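Side-chain contact in cobalamin-binding protein (Desulfitobacterium hafniense, PDB 4JGI), which binds methylcobalamin in a Rossmann-like domain and probably serves as the corrinoid-carrying component of a putative O-demethylase: residues D31-A34 and A35-L38. Sequence-based numbering, arbitrary orientation.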
loop_
_atom_site.group_PDB
_atom_site.type_symbol
_atom_site.label_atom_id
_atom_site.label_comp_id
_atom_site.label_asym_id
_atom_site.label_seq_id
_atom_site.Cartn_x
_atom_site.Cartn_y
_atom_site.Cartn_z
ATOM N N ASP A 31 1.106 -24.578 -11.508
ATOM C CA ASP A 31 2.038 -24.829 -10.418
ATOM C C ASP A 31 1.834 -23.665 -9.442
ATOM O O ASP A 31 2.026 -22.495 -9.824
ATOM C CB ASP A 31 3.498 -24.918 -10.953
ATOM C CG ASP A 31 4.518 -25.453 -9.901
ATOM O OD1 ASP A 31 5.170 -26.500 -10.131
ATOM O OD2 ASP A 31 4.701 -24.812 -8.849
ATOM N N ALA A 32 1.426 -23.977 -8.207
ATOM C CA ALA A 32 1.257 -22.931 -7.189
ATOM C C ALA A 32 2.571 -22.226 -6.940
ATOM O O ALA A 32 2.614 -21.015 -6.829
ATOM C CB ALA A 32 0.718 -23.472 -5.875
ATOM N N ASP A 33 3.677 -22.966 -6.902
ATOM C CA ASP A 33 4.946 -22.318 -6.537
ATOM C C ASP A 33 5.357 -21.299 -7.655
ATOM O O ASP A 33 5.874 -20.207 -7.360
ATOM C CB ASP A 33 6.049 -23.343 -6.208
ATOM C CG ASP A 33 5.838 -24.064 -4.843
ATOM O OD1 ASP A 33 5.186 -23.539 -3.890
ATOM O OD2 ASP A 33 6.373 -25.182 -4.723
ATOM N N ALA A 34 5.115 -21.625 -8.926
ATOM C CA ALA A 34 5.430 -20.709 -10.021
ATOM C C ALA A 34 4.565 -19.461 -9.988
ATOM O O ALA A 34 5.039 -18.342 -10.287
ATOM C CB ALA A 34 5.273 -21.372 -11.366
ATOM N N ALA A 35 3.282 -19.654 -9.679
ATOM C CA ALA A 35 2.374 -18.483 -9.520
ATOM C C ALA A 35 2.906 -17.553 -8.426
ATOM O O ALA A 35 2.945 -16.335 -8.611
ATOM C CB ALA A 35 0.980 -18.965 -9.165
ATOM N N GLN A 36 3.287 -18.113 -7.281
ATOM C CA GLN A 36 3.854 -17.278 -6.213
ATOM C C GLN A 36 5.132 -16.547 -6.668
ATOM O O GLN A 36 5.306 -15.401 -6.304
ATOM C CB GLN A 36 4.112 -17.990 -4.816
ATOM C CG GLN A 36 4.377 -19.470 -4.757
ATOM C CD GLN A 36 4.099 -20.086 -3.378
ATOM O OE1 GLN A 36 2.935 -20.273 -2.991
ATOM N NE2 GLN A 36 5.168 -20.435 -2.644
ATOM N N GLU A 37 6.023 -17.173 -7.443
ATOM C CA GLU A 37 7.198 -16.482 -7.925
ATOM C C GLU A 37 6.853 -15.276 -8.860
ATOM O O GLU A 37 7.475 -14.228 -8.797
ATOM C CB GLU A 37 8.192 -17.426 -8.638
ATOM C CG GLU A 37 8.909 -18.398 -7.688
ATOM C CD GLU A 37 9.766 -19.464 -8.350
ATOM O OE1 GLU A 37 9.746 -19.574 -9.604
ATOM O OE2 GLU A 37 10.460 -20.211 -7.595
ATOM N N LEU A 38 5.837 -15.488 -9.703
ATOM C CA LEU A 38 5.383 -14.485 -10.616
ATOM C C LEU A 38 4.786 -13.300 -9.847
ATOM O O LEU A 38 5.073 -12.141 -10.150
ATOM C CB LEU A 38 4.389 -15.040 -11.627
ATOM C CG LEU A 38 3.978 -14.019 -12.680
ATOM C CD1 LEU A 38 5.132 -13.475 -13.481
ATOM C CD2 LEU A 38 2.902 -14.618 -13.596
HETATM O O HOH W 1 7.404 -19.867 -4.916
#
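D33 O is gripped twice at the start of helix 32-54: E37 N donates to it at 3.0 Å, and a water donates a second proton at 2.9 Å. The same water accepts from Q36 NE2, at 3.2 Å, and thus ties the end of the glutamine side chain back to a backbone carbonyl one turn earlier. The Q36 side chain reaches this place by an unusual route. Its chi1 of 27° lies well away from a staggered value and brings CG to a tight 3.1 Å from both A32 O and D33 O, which suggests strain or a doubtful fit of this exposed side chain; beyond CG the chain runs extended toward the N-terminal end of the helix. There the amide lies alongside the D33 carboxylate, both side chains pointing the same way with their planes 58° apart. Although D33 OD1 and Q36 NE2 are 3.3 Å apart, the angle is too poor for a hydrogen bond, and the water provides the bonded link instead.

At its N-terminus the helix begins in textbook fashion. D31 is the N-cap: its OD2 accepts from A34 N at 3.2 Å, from above the carboxylate plane, and more weakly from D33 N. D31 O then takes A35 N, opening the ladder of i to i+4 bonds that A32 O and A34 O continue to Q36 N and L38 N. On the buried side, A35 and L38 pack against helix 16-29, joining consecutive helices of the N-terminal helical domain, far from the cobalamin. With D31 and D33 both near the first turn, their negative charges would be expected to interact favourably with the helix dipole, while the water relays the donor of an exposed glutamine to D33 O, which already accepts from E37 N.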